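Local coordinates for Old Yellow Enzyme (Pichia, PDB 6AGZ), which probably catalyses the asymmetric reduction of the carbon-carbon double bond of enone compounds, using a bound flavin mononucleotide, at residues Leu9-Phe15 / Arg355-Gly359; Thr35-Asn39 / Asn376-Leu380; Pro120-Lys124 / Ala145-Asn151; Ile224-Ile228 / Gly276-Ala280. One frame throughout, in Å; residues are numbered along the deposited sequence.

The four contacts join loops and helices around an eight-stranded TIM barrel, and contact 2 (Thr35-Asn39 / Asn376-Leu380) is the one that reaches the flavin: its Thr35 belongs to the FMN pocket. Contact 1 joins the N-terminal loop to helix 352-358, with the Leu356 side chain about 9 Å from FMN; its chain segments alternate with those of contact 2, whose centre is 27 Å away. Contact 4 lies beside the barrel strands, the Ile224 side chain about 14 Å from FMN. Contact 3 is peripheral, its centre 48 Å from that of contact 1 on the opposite side of the chain's centre, though its nearest atoms come within about 8 Å of contact 2.

Contact 1 (Leu9-Phe15 / Arg355-Gly359); sequences LADTNLF and RLRDG
Phe15 and Arg357 set their side chains at about a right angle, with the aliphatic base of the arginine lying over one face of the phenyl ring. Arg357 CB stands 3.9 Å from the centroid of the Phe15 ring and 25° off its normal, a CH-pi contact displaced toward the rim. With CG anti to the backbone N (chi1 180°), the Arg357 chain carries CG past Ala10 CB at 3.9 Å before bending at chi3. Its guanidinium takes Asp358 side-on: NE bonds to OD1, and Arg357 NH2 meets the syn lone pair of Asp358 OD2 at 2.8 Å, the oxygen lying in the guanidinium plane. Through the Phe15-Arg357 contact the N-terminal loop of the TIM-barrel chain meets the last turn of helix 352-358, which Gly359 leaves with positive phi. Leu9 and Leu356 run alongside each other in the same sense, Leu9 CD1 being 4.2 Å from Leu356 CB. Leu9 N donates to Leu356 O at 3.0 Å, nearly in line with the carbonyl bond. A type I turn from Leu9 to Thr12 folds the loop, where Thr12 OG1 donates to Leu9 O at 2.8 Å and accepts from Leu14 N, an ST turn.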
loop_
_atom_site.group_PDB
_atom_site.type_symbol
_atom_site.label_atom_id
_atom_site.label_comp_id
_atom_site.label_asym_id
_atom_site.label_seq_id
_atom_site.Cartn_x
_atom_site.Cartn_y
_atom_site.Cartn_z
ATOM N N LEU A 9 -20.551 25.166 -6.775
ATOM C CA LEU A 9 -20.387 23.791 -6.329
ATOM C C LEU A 9 -21.612 23.236 -5.615
ATOM O O LEU A 9 -21.554 22.112 -5.105
ATOM C CB LEU A 9 -19.162 23.678 -5.415
ATOM C CG LEU A 9 -17.868 24.285 -5.962
ATOM C CD1 LEU A 9 -16.694 23.961 -5.053
ATOM C CD2 LEU A 9 -17.596 23.814 -7.382
ATOM N N ALA A 10 -22.717 23.986 -5.563
ATOM C CA ALA A 10 -23.944 23.456 -4.980
ATOM C C ALA A 10 -24.477 22.261 -5.759
ATOM O O ALA A 10 -25.291 21.498 -5.226
ATOM C CB ALA A 10 -25.010 24.552 -4.908
ATOM N N ASP A 11 -24.033 22.084 -7.005
ATOM C CA ASP A 11 -24.470 20.963 -7.829
ATOM C C ASP A 11 -23.889 19.631 -7.374
ATOM O O ASP A 11 -24.397 18.580 -7.780
ATOM C CB ASP A 11 -24.071 21.202 -9.287
ATOM C CG ASP A 11 -24.988 22.142 -10.000
ATOM O OD1 ASP A 11 -25.729 21.698 -10.839
ATOM O OD2 ASP A 11 -24.967 23.321 -9.727
ATOM N N THR A 12 -22.848 19.643 -6.550
ATOM C CA THR A 12 -22.023 18.469 -6.310
ATOM C C THR A 12 -22.298 17.874 -4.933
ATOM O O THR A 12 -23.108 18.379 -4.150
ATOM C CB THR A 12 -20.543 18.828 -6.455
ATOM O OG1 THR A 12 -20.154 19.690 -5.378
ATOM C CG2 THR A 12 -20.304 19.544 -7.776
ATOM N N ASN A 13 -21.601 16.769 -4.647
ATOM C CA ASN A 13 -21.662 16.147 -3.329
ATOM C C ASN A 13 -21.124 17.057 -2.237
ATOM O O ASN A 13 -21.390 16.808 -1.055
ATOM C CB ASN A 13 -20.876 14.835 -3.325
ATOM C CG ASN A 13 -21.680 13.667 -3.861
ATOM O OD1 ASN A 13 -22.804 13.835 -4.332
ATOM N ND2 ASN A 13 -21.102 12.473 -3.793
ATOM N N LEU A 14 -20.367 18.099 -2.599
ATOM C CA LEU A 14 -19.796 18.990 -1.595
ATOM C C LEU A 14 -20.873 19.629 -0.727
ATOM O O LEU A 14 -20.619 19.949 0.439
ATOM C CB LEU A 14 -18.950 20.072 -2.268
ATOM C CG LEU A 14 -18.143 20.952 -1.311
ATOM C CD1 LEU A 14 -17.069 20.128 -0.617
ATOM C CD2 LEU A 14 -17.534 22.145 -2.028
ATOM N N PHE A 15 -22.076 19.811 -1.268
ATOM C CA PHE A 15 -23.196 20.349 -0.504
ATOM C C PHE A 15 -24.345 19.352 -0.433
ATOM O O PHE A 15 -25.517 19.733 -0.427
ATOM C CB PHE A 15 -23.654 21.684 -1.081
ATOM C CG PHE A 15 -22.686 22.794 -0.827
ATOM C CD1 PHE A 15 -22.669 23.444 0.396
ATOM C CD2 PHE A 15 -21.770 23.167 -1.794
ATOM C CE1 PHE A 15 -21.769 24.458 0.642
ATOM C CE2 PHE A 15 -20.866 24.179 -1.553
ATOM C CZ PHE A 15 -20.866 24.826 -0.334
ATOM N N ARG A 355 -19.672 31.087 -0.496
ATOM C CA ARG A 355 -18.967 31.487 -1.710
ATOM C C ARG A 355 -18.758 30.297 -2.638
ATOM O O ARG A 355 -18.922 30.413 -3.859
ATOM C CB ARG A 355 -17.623 32.133 -1.363
ATOM C CG ARG A 355 -17.726 33.476 -0.650
ATOM C CD ARG A 355 -16.450 34.280 -0.812
ATOM N NE ARG A 355 -16.183 35.106 0.362
ATOM C CZ ARG A 355 -15.318 36.116 0.398
ATOM N NH1 ARG A 355 -14.629 36.429 -0.684
ATOM N NH2 ARG A 355 -15.150 36.797 1.522
ATOM N N LEU A 356 -18.381 29.145 -2.078
ATOM C CA LEU A 356 -18.271 27.943 -2.895
ATOM C C LEU A 356 -19.640 27.451 -3.342
ATOM O O LEU A 356 -19.775 26.911 -4.446
ATOM C CB LEU A 356 -17.529 26.852 -2.125
ATOM C CG LEU A 356 -16.058 27.144 -1.829
ATOM C CD1 LEU A 356 -15.420 25.982 -1.079
ATOM C CD2 LEU A 356 -15.310 27.433 -3.120
ATOM N N ARG A 357 -20.665 27.637 -2.506
ATOM C CA ARG A 357 -22.012 27.216 -2.872
ATOM C C ARG A 357 -22.527 27.990 -4.078
ATOM O O ARG A 357 -23.124 27.408 -4.993
ATOM C CB ARG A 357 -22.954 27.395 -1.682
ATOM C CG ARG A 357 -24.396 26.997 -1.949
ATOM C CD ARG A 357 -25.319 27.611 -0.910
ATOM N NE ARG A 357 -25.326 29.069 -0.999
ATOM C CZ ARG A 357 -25.829 29.876 -0.070
ATOM N NH1 ARG A 357 -26.365 29.369 1.032
ATOM N NH2 ARG A 357 -25.789 31.190 -0.240
ATOM N N ASP A 358 -22.302 29.301 -4.103
ATOM C CA ASP A 358 -22.830 30.163 -5.151
ATOM C C ASP A 358 -21.805 30.498 -6.226
ATOM O O ASP A 358 -22.148 31.180 -7.197
ATOM C CB ASP A 358 -23.379 31.454 -4.536
ATOM C CG ASP A 358 -24.331 31.189 -3.386
ATOM O OD1 ASP A 358 -24.992 30.128 -3.392
ATOM O OD2 ASP A 358 -24.417 32.037 -2.474
ATOM N N GLY A 359 -20.566 30.041 -6.082
ATOM C CA GLY A 359 -19.551 30.313 -7.085
ATOM C C GLY A 359 -19.026 31.731 -7.061
ATOM O O GLY A 359 -18.758 32.308 -8.123
#

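Contact 2 (Thr35-Asn39 / Asn376-Leu380); sequences TRFRN and NDGYL. With FMN (flavin mononucleotide), chain C.
Arg38 lies along one face of the Tyr379 ring, fastening the loop that follows the first barrel strand of this TIM-barrel flavoenzyme to the C-terminal loop. The two side chains run antiparallel to each other. Arg38 CB begins near the phenol end, 3.9 Å from Tyr379 CZ. Arg38 CG comes next and sits almost exactly on the ring axis, 3.6 Å from the Tyr379 centroid and 2° off the normal, a CH-pi contact. The bend at chi2 turns the chain along the ring, so that CD passes over CD1 and CE1, and Arg38 NE lies 3.4 Å from Tyr379 CD1. Beyond it the guanidinium is only 19° from parallel with the ring. Its three nitrogens are anchored to backbone carbonyls: NE to Ser375 O outside the two segments, Arg38 NH1 to Arg36 O at 2.8 Å, and NH2 weakly to Asp377 O. Arg36 comes to the same ring differently, its CB 3.6 Å from Tyr379 CE1 and its guanidinium plane tilted by 62°, with Tyr379 CD1 over one face of that group. NE and NH2 of Arg36 also bond to Phe370 O and Arg369 O, respectively. One residue earlier, Thr35 OG1 donates to FMN O4 at 2.6 Å. Gly378 O accepts from Arg36 NH2 at 3.1 Å, the oxygen lying in the guanidinium plane while the nitrogen stands above the carbonyl plane.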
loop_
_atom_site.group_PDB
_atom_site.type_symbol
_atom_site.label_atom_id
_atom_site.label_comp_id
_atom_site.label_asym_id
_atom_site.label_seq_id
_atom_site.Cartn_x
_atom_site.Cartn_y
_atom_site.Cartn_z
ATOM N N THR A 35 -3.427 25.897 12.681
ATOM C CA THR A 35 -2.786 26.566 13.806
ATOM C C THR A 35 -2.627 28.054 13.517
ATOM O O THR A 35 -2.140 28.440 12.449
ATOM C CB THR A 35 -1.425 25.929 14.082
ATOM O OG1 THR A 35 -1.609 24.592 14.570
ATOM C CG2 THR A 35 -0.646 26.742 15.102
ATOM N N ARG A 36 -3.032 28.891 14.475
ATOM C CA ARG A 36 -2.970 30.341 14.313
ATOM C C ARG A 36 -2.301 31.077 15.466
ATOM O O ARG A 36 -1.915 32.237 15.279
ATOM C CB ARG A 36 -4.379 30.921 14.116
ATOM C CG ARG A 36 -5.155 30.314 12.955
ATOM C CD ARG A 36 -4.427 30.501 11.632
ATOM N NE ARG A 36 -4.121 31.902 11.364
ATOM C CZ ARG A 36 -4.985 32.772 10.851
ATOM N NH1 ARG A 36 -6.218 32.385 10.550
ATOM N NH2 ARG A 36 -4.618 34.028 10.639
ATOM N N PHE A 37 -2.163 30.461 16.643
ATOM C CA PHE A 37 -1.473 31.060 17.790
ATOM C C PHE A 37 -2.161 32.343 18.257
ATOM O O PHE A 37 -1.522 33.376 18.474
ATOM C CB PHE A 37 0.002 31.320 17.473
ATOM C CG PHE A 37 0.798 30.073 17.228
ATOM C CD1 PHE A 37 0.652 28.968 18.051
ATOM C CD2 PHE A 37 1.690 30.003 16.171
ATOM C CE1 PHE A 37 1.385 27.818 17.827
ATOM C CE2 PHE A 37 2.425 28.856 15.940
ATOM C CZ PHE A 37 2.275 27.762 16.769
ATOM N N ARG A 38 -3.483 32.272 18.421
ATOM C CA ARG A 38 -4.258 33.380 18.964
ATOM C C ARG A 38 -4.801 33.075 20.357
ATOM O O ARG A 38 -5.768 33.706 20.796
ATOM C CB ARG A 38 -5.397 33.759 18.017
ATOM C CG ARG A 38 -5.076 34.930 17.093
ATOM C CD ARG A 38 -4.035 34.560 16.047
ATOM N NE ARG A 38 -3.863 35.614 15.050
ATOM C CZ ARG A 38 -3.207 35.461 13.903
ATOM N NH1 ARG A 38 -2.661 34.291 13.601
ATOM N NH2 ARG A 38 -3.098 36.475 13.056
ATOM N N ASN A 39 -4.201 32.116 21.055
ATOM C CA ASN A 39 -4.501 31.871 22.455
ATOM C C ASN A 39 -3.652 32.790 23.328
ATOM O O ASN A 39 -2.712 33.437 22.864
ATOM C CB ASN A 39 -4.241 30.409 22.820
ATOM C CG ASN A 39 -5.012 29.438 21.948
ATOM O OD1 ASN A 39 -6.072 28.946 22.333
ATOM N ND2 ASN A 39 -4.477 29.152 20.765
ATOM N N ASN A 376 -5.236 40.177 16.117
ATOM C CA ASN A 376 -6.394 40.086 15.238
ATOM C C ASN A 376 -6.074 40.470 13.801
ATOM O O ASN A 376 -6.884 40.193 12.910
ATOM C CB ASN A 376 -7.528 40.975 15.753
ATOM C CG ASN A 376 -8.108 40.484 17.062
ATOM O OD1 ASN A 376 -7.951 39.319 17.422
ATOM N ND2 ASN A 376 -8.788 41.371 17.778
ATOM N N ASP A 377 -4.929 41.106 13.560
ATOM C CA ASP A 377 -4.553 41.495 12.207
ATOM C C ASP A 377 -4.346 40.259 11.341
ATOM O O ASP A 377 -3.571 39.363 11.688
ATOM C CB ASP A 377 -3.284 42.346 12.239
ATOM C CG ASP A 377 -2.927 42.909 10.879
ATOM O OD1 ASP A 377 -3.830 43.020 10.024
ATOM O OD2 ASP A 377 -1.743 43.242 10.665
ATOM N N GLY A 378 -5.044 40.214 10.209
ATOM C CA GLY A 378 -5.041 39.028 9.378
ATOM C C GLY A 378 -5.741 37.836 9.984
ATOM O O GLY A 378 -5.632 36.729 9.448
ATOM N N TYR A 379 -6.453 38.030 11.092
ATOM C CA TYR A 379 -7.191 36.976 11.774
ATOM C C TYR A 379 -8.684 37.258 11.814
ATOM O O TYR A 379 -9.487 36.390 11.450
ATOM C CB TYR A 379 -6.639 36.799 13.199
ATOM C CG TYR A 379 -7.183 35.601 13.945
ATOM C CD1 TYR A 379 -6.693 34.324 13.697
ATOM C CD2 TYR A 379 -8.170 35.748 14.909
ATOM C CE1 TYR A 379 -7.182 33.228 14.380
ATOM C CE2 TYR A 379 -8.663 34.657 15.598
ATOM C CZ TYR A 379 -8.167 33.399 15.329
ATOM O OH TYR A 379 -8.656 32.310 16.011
ATOM N N LEU A 380 -9.078 38.456 12.248
ATOM C CA LEU A 380 -10.473 38.878 12.250
ATOM C C LEU A 380 -10.726 40.048 11.308
ATOM O O LEU A 380 -11.843 40.575 11.278
ATOM C CB LEU A 380 -10.918 39.252 13.667
ATOM C CG LEU A 380 -11.039 38.119 14.686
ATOM C CD1 LEU A 380 -11.437 38.669 16.045
ATOM C CD2 LEU A 380 -12.040 37.080 14.210
HETATM N N1 FMN C . -2.737 20.584 9.825
HETATM C C2 FMN C . -2.908 19.878 11.002
HETATM O O2 FMN C . -3.156 18.673 10.965
HETATM N N3 FMN C . -2.801 20.519 12.219
HETATM C C4 FMN C . -2.523 21.868 12.262
HETATM O O4 FMN C . -2.426 22.447 13.343
HETATM C C4A FMN C . -2.351 22.579 11.081
HETATM N N5 FMN C . -2.073 23.925 11.129
HETATM C C5A FMN C . -1.904 24.638 9.962
HETATM C C6 FMN C . -1.623 25.997 10.019
HETATM C C7 FMN C . -1.450 26.722 8.848
HETATM C C7M FMN C . -1.151 28.189 8.912
HETATM C C8 FMN C . -1.556 26.089 7.617
HETATM C C8M FMN C . -1.369 26.871 6.351
HETATM C C9 FMN C . -1.834 24.730 7.561
HETATM C C9A FMN C . -2.011 23.998 8.732
HETATM N N10 FMN C . -2.287 22.643 8.682
HETATM C C10 FMN C . -2.457 21.934 9.857
HETATM C "C1'" FMN C . -2.416 21.948 7.356
HETATM C "C2'" FMN C . -3.854 22.145 6.868
HETATM O "O2'" FMN C . -4.741 21.541 7.783
HETATM C "C3'" FMN C . -4.098 21.593 5.465
HETATM O "O3'" FMN C . -3.917 20.195 5.457
HETATM C "C4'" FMN C . -3.168 22.248 4.448
HETATM O "O4'" FMN C . -3.177 23.646 4.631
HETATM C "C5'" FMN C . -3.590 21.943 3.016
HETATM O "O5'" FMN C . -4.936 22.323 2.829
HETATM P P FMN C . -5.294 23.602 1.919
HETATM O O1P FMN C . -4.620 23.455 0.576
HETATM O O2P FMN C . -6.789 23.689 1.724
HETATM O O3P FMN C . -4.803 24.851 2.610
HETATM O O HOH W 1 -8.025 34.493 9.668
#

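Contact 3 (Pro120-Lys124 / Ala145-Asn151); sequences PKLLK and AAEEAGN
A Schellman motif closes helix 140-148, and its residues pack against the first turn of helix 120-125 in the excursion between barrel strands 106-112 and 183-187. Gly150 has positive phi; Asn151 N bonds back to Ala146 O and Gly150 N to Glu147 O. The turn itself brings the Asn151 side chain up to the neighbouring helix. With CG roughly anti to the backbone N (chi1 -158°), its amide extends to Pro120, where Asn151 ND2 donates to Pro120 O at 3.2 Å in a nearly straight bond of 167°. The nitrogen lies in the carbonyl plane, on a lone pair, and Pro120 O also accepts the helical bond from Lys124 N at 2.9 Å. The same ND2 also donates to Leu128 O, its stronger partner, just ahead of strand 130-132. An alanine in place of Asn151 is likely to leave Pro120 O with its helical bond but without the amide donor, and Leu128 O without this partner. Apolar atoms also meet: Pro120 CG rests 3.7 Å from Ala146 CA, while Ala149 CB approaches Lys121 CA at 3.9 Å. Lys124, bent at chi2, lays its methylenes beside the turn, CD 3.6 Å from Ala149 O. At its end Lys124 NZ donates to Gly150 O over 3.2 Å, approaching from 54° above the carbonyl plane.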
loop_
_atom_site.group_PDB
_atom_site.type_symbol
_atom_site.label_atom_id
_atom_site.label_comp_id
_atom_site.label_asym_id
_atom_site.label_seq_id
_atom_site.Cartn_x
_atom_site.Cartn_y
_atom_site.Cartn_z
ATOM N N PRO A 120 12.161 23.905 22.752
ATOM C CA PRO A 120 12.809 23.385 23.966
ATOM C C PRO A 120 12.978 24.434 25.050
ATOM O O PRO A 120 12.934 24.091 26.239
ATOM C CB PRO A 120 14.161 22.879 23.449
ATOM C CG PRO A 120 14.441 23.734 22.257
ATOM C CD PRO A 120 13.102 24.021 21.624
ATOM N N LYS A 121 13.168 25.701 24.677
ATOM C CA LYS A 121 13.311 26.759 25.672
ATOM C C LYS A 121 12.017 26.960 26.451
ATOM O O LYS A 121 12.033 27.073 27.682
ATOM C CB LYS A 121 13.744 28.057 24.988
ATOM C CG LYS A 121 13.798 29.275 25.898
ATOM C CD LYS A 121 14.175 30.519 25.103
ATOM C CE LYS A 121 14.040 31.787 25.933
ATOM N NZ LYS A 121 15.054 31.870 27.023
ATOM N N LEU A 122 10.884 27.003 25.747
ATOM C CA LEU A 122 9.595 27.172 26.413
ATOM C C LEU A 122 9.293 25.992 27.331
ATOM O O LEU A 122 8.874 26.173 28.482
ATOM C CB LEU A 122 8.496 27.346 25.363
ATOM C CG LEU A 122 7.077 27.658 25.835
ATOM C CD1 LEU A 122 7.047 28.949 26.636
ATOM C CD2 LEU A 122 6.145 27.750 24.640
ATOM N N LEU A 123 9.504 24.768 26.832
ATOM C CA LEU A 123 9.350 23.576 27.661
ATOM C C LEU A 123 10.208 23.668 28.916
ATOM O O LEU A 123 9.747 23.367 30.024
ATOM C CB LEU A 123 9.720 22.327 26.860
ATOM C CG LEU A 123 8.721 21.766 25.847
ATOM C CD1 LEU A 123 9.338 20.589 25.108
ATOM C CD2 LEU A 123 7.435 21.350 26.539
ATOM N N LYS A 124 11.470 24.076 28.753
ATOM C CA LYS A 124 12.361 24.229 29.898
ATOM C C LYS A 124 11.804 25.233 30.899
ATOM O O LYS A 124 11.778 24.976 32.109
ATOM C CB LYS A 124 13.749 24.659 29.422
ATOM C CG LYS A 124 14.707 25.016 30.545
ATOM C CD LYS A 124 15.754 23.935 30.740
ATOM C CE LYS A 124 16.816 24.370 31.737
ATOM N NZ LYS A 124 17.832 23.306 31.963
ATOM N N ALA A 145 19.467 24.590 18.952
ATOM C CA ALA A 145 18.490 25.280 19.787
ATOM C C ALA A 145 18.289 24.556 21.113
ATOM O O ALA A 145 18.262 25.181 22.179
ATOM C CB ALA A 145 17.164 25.415 19.038
ATOM N N ALA A 146 18.147 23.229 21.065
ATOM C CA ALA A 146 17.929 22.468 22.291
ATOM C C ALA A 146 19.182 22.439 23.157
ATOM O O ALA A 146 19.092 22.465 24.390
ATOM C CB ALA A 146 17.475 21.048 21.954
ATOM N N GLU A 147 20.361 22.382 22.532
ATOM C CA GLU A 147 21.598 22.374 23.304
ATOM C C GLU A 147 21.830 23.712 23.996
ATOM O O GLU A 147 22.279 23.752 25.147
ATOM C CB GLU A 147 22.780 22.018 22.403
ATOM C CG GLU A 147 22.843 20.545 22.033
ATOM C CD GLU A 147 23.986 20.223 21.092
ATOM O OE1 GLU A 147 24.671 21.165 20.639
ATOM O OE2 GLU A 147 24.204 19.028 20.808
ATOM N N GLU A 148 21.523 24.820 23.316
ATOM C CA GLU A 148 21.690 26.129 23.936
ATOM C C GLU A 148 20.624 26.412 24.987
ATOM O O GLU A 148 20.857 27.236 25.879
ATOM C CB GLU A 148 21.676 27.227 22.873
ATOM C CG GLU A 148 22.926 27.265 22.011
ATOM C CD GLU A 148 22.894 28.381 20.988
ATOM O OE1 GLU A 148 21.923 29.166 20.992
ATOM O OE2 GLU A 148 23.842 28.475 20.180
ATOM N N ALA A 149 19.467 25.755 24.903
ATOM C CA ALA A 149 18.431 25.915 25.913
ATOM C C ALA A 149 18.659 25.039 27.137
ATOM O O ALA A 149 17.918 25.168 28.117
ATOM C CB ALA A 149 17.057 25.607 25.312
ATOM N N GLY A 150 19.661 24.164 27.108
ATOM C CA GLY A 150 19.878 23.244 28.205
ATOM C C GLY A 150 18.809 22.189 28.351
ATOM O O GLY A 150 18.688 21.584 29.419
ATOM N N ASN A 151 18.020 21.952 27.300
ATOM C CA ASN A 151 16.934 20.970 27.309
ATOM C C ASN A 151 17.121 20.082 26.080
ATOM O O ASN A 151 16.503 20.304 25.037
ATOM C CB ASN A 151 15.575 21.673 27.317
ATOM C CG ASN A 151 14.465 20.799 27.859
ATOM O OD1 ASN A 151 14.717 19.787 28.512
ATOM N ND2 ASN A 151 13.224 21.191 27.595
#

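Contact 4 (Ile224-Ile228 / Gly276-Ala280); sequences IDLVI and GKRLA
The backbones of helix segment 224-228 and loop segment 276-280 stay well apart, the nearest CA atoms being Ile228 and Lys277 at 7.7 Å, and no direct hydrogen bond crosses between them. Side chains span the distance. Ile228 is in the middle, dividing its two branches between two partners. Ile228 CG1 lies anti to the carbonyl carbon (chi1 -74°) and sends CD1 to Leu279, where it meets CD2 at 3.7 Å with the two side chains crossing at about a right angle. The other branch, Ile228 CG2, touches the methylene chain of Lys277, 3.8 Å from Lys277 CD. One helical turn earlier, Ile224 CG2 lies 4.3 Å from Leu279 CD2. In the TIM barrel this brings helix 218-231 against the loop that runs from helix 258-274 into strand 281-285, the sixth of the barrel; Ile228 and Leu279 also share Val236 of the fifth strand. An alanine at Ile228 would probably open a gap between Leu279 CD2 and the Lys277 methylenes, leaving both side chains freer to shift. The polar part of the contact lies beyond this apolar group. The Lys277 chain bends at chi3 and again at chi4, bringing NZ to Asp225 OD1 at 3.6 Å, a long salt bridge at best secondary to the one this carboxylate makes with Arg272. A water provides a shorter link: it accepts from Lys277 NZ at 2.7 Å and donates to Asp225 O at 2.7 Å.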
loop_
_atom_site.group_PDB
_atom_site.type_symbol
_atom_site.label_atom_id
_atom_site.label_comp_id
_atom_site.label_asym_id
_atom_site.label_seq_id
_atom_site.Cartn_x
_atom_site.Cartn_y
_atom_site.Cartn_z
ATOM N N ILE A 224 -5.374 5.226 20.105
ATOM C CA ILE A 224 -6.683 5.152 19.458
ATOM C C ILE A 224 -7.614 4.228 20.231
ATOM O O ILE A 224 -8.788 4.548 20.446
ATOM C CB ILE A 224 -6.533 4.699 17.994
ATOM C CG1 ILE A 224 -5.784 5.752 17.177
ATOM C CG2 ILE A 224 -7.895 4.428 17.377
ATOM C CD1 ILE A 224 -6.424 7.115 17.210
ATOM N N ASP A 225 -7.109 3.072 20.666
ATOM C CA ASP A 225 -7.960 2.120 21.375
ATOM C C ASP A 225 -8.408 2.672 22.723
ATOM O O ASP A 225 -9.583 2.547 23.091
ATOM C CB ASP A 225 -7.227 0.790 21.553
ATOM C CG ASP A 225 -7.010 0.066 20.239
ATOM O OD1 ASP A 225 -7.734 0.368 19.267
ATOM O OD2 ASP A 225 -6.118 -0.808 20.178
ATOM N N LEU A 226 -7.489 3.291 23.471
ATOM C CA LEU A 226 -7.866 3.867 24.758
ATOM C C LEU A 226 -8.881 4.993 24.588
ATOM O O LEU A 226 -9.849 5.089 25.355
ATOM C CB LEU A 226 -6.622 4.363 25.494
ATOM C CG LEU A 226 -5.784 3.284 26.183
ATOM C CD1 LEU A 226 -4.427 3.831 26.596
ATOM C CD2 LEU A 226 -6.524 2.727 27.389
ATOM N N VAL A 227 -8.686 5.848 23.581
ATOM C CA VAL A 227 -9.614 6.954 23.358
ATOM C C VAL A 227 -10.976 6.434 22.910
ATOM O O VAL A 227 -12.019 6.957 23.321
ATOM C CB VAL A 227 -9.018 7.953 22.348
ATOM C CG1 VAL A 227 -10.055 8.983 21.933
ATOM C CG2 VAL A 227 -7.803 8.645 22.947
ATOM N N ILE A 228 -10.992 5.397 22.069
ATOM C CA ILE A 228 -12.255 4.795 21.649
ATOM C C ILE A 228 -12.992 4.220 22.849
ATOM O O ILE A 228 -14.209 4.396 22.994
ATOM C CB ILE A 228 -12.012 3.722 20.570
ATOM C CG1 ILE A 228 -11.673 4.372 19.227
ATOM C CG2 ILE A 228 -13.227 2.816 20.424
ATOM C CD1 ILE A 228 -11.382 3.370 18.130
ATOM N N GLY A 276 -16.697 -3.476 14.829
ATOM C CA GLY A 276 -17.716 -2.612 15.387
ATOM C C GLY A 276 -17.223 -1.345 16.041
ATOM O O GLY A 276 -17.969 -0.739 16.819
ATOM N N LYS A 277 -15.994 -0.914 15.753
ATOM C CA LYS A 277 -15.470 0.361 16.248
ATOM C C LYS A 277 -14.964 1.139 15.039
ATOM O O LYS A 277 -13.772 1.123 14.720
ATOM C CB LYS A 277 -14.380 0.148 17.296
ATOM C CG LYS A 277 -14.795 -0.759 18.443
ATOM C CD LYS A 277 -13.715 -0.828 19.505
ATOM C CE LYS A 277 -12.374 -1.209 18.903
ATOM N NZ LYS A 277 -11.246 -0.522 19.588
ATOM N N ARG A 278 -15.883 1.836 14.377
ATOM C CA ARG A 278 -15.593 2.593 13.167
ATOM C C ARG A 278 -15.337 4.046 13.544
ATOM O O ARG A 278 -16.201 4.695 14.144
ATOM C CB ARG A 278 -16.752 2.488 12.175
ATOM C CG ARG A 278 -16.729 3.521 11.055
ATOM C CD ARG A 278 -15.789 3.125 9.926
ATOM N NE ARG A 278 -16.250 1.932 9.221
ATOM C CZ ARG A 278 -15.572 1.328 8.249
ATOM N NH1 ARG A 278 -14.395 1.802 7.864
ATOM N NH2 ARG A 278 -16.067 0.245 7.667
ATOM N N LEU A 279 -14.151 4.547 13.203
ATOM C CA LEU A 279 -13.826 5.939 13.477
ATOM C C LEU A 279 -14.802 6.865 12.760
ATOM O O LEU A 279 -15.393 6.510 11.736
ATOM C CB LEU A 279 -12.394 6.257 13.040
ATOM C CG LEU A 279 -11.245 5.548 13.756
ATOM C CD1 LEU A 279 -9.903 6.072 13.260
ATOM C CD2 LEU A 279 -11.364 5.716 15.262
ATOM N N ALA A 280 -14.978 8.063 13.320
ATOM C CA ALA A 280 -15.820 9.063 12.672
ATOM C C ALA A 280 -15.300 9.383 11.277
ATOM O O ALA A 280 -16.068 9.425 10.309
ATOM C CB ALA A 280 -15.893 10.326 13.530
HETATM O O HOH W 2 -10.994 0.456 22.076
#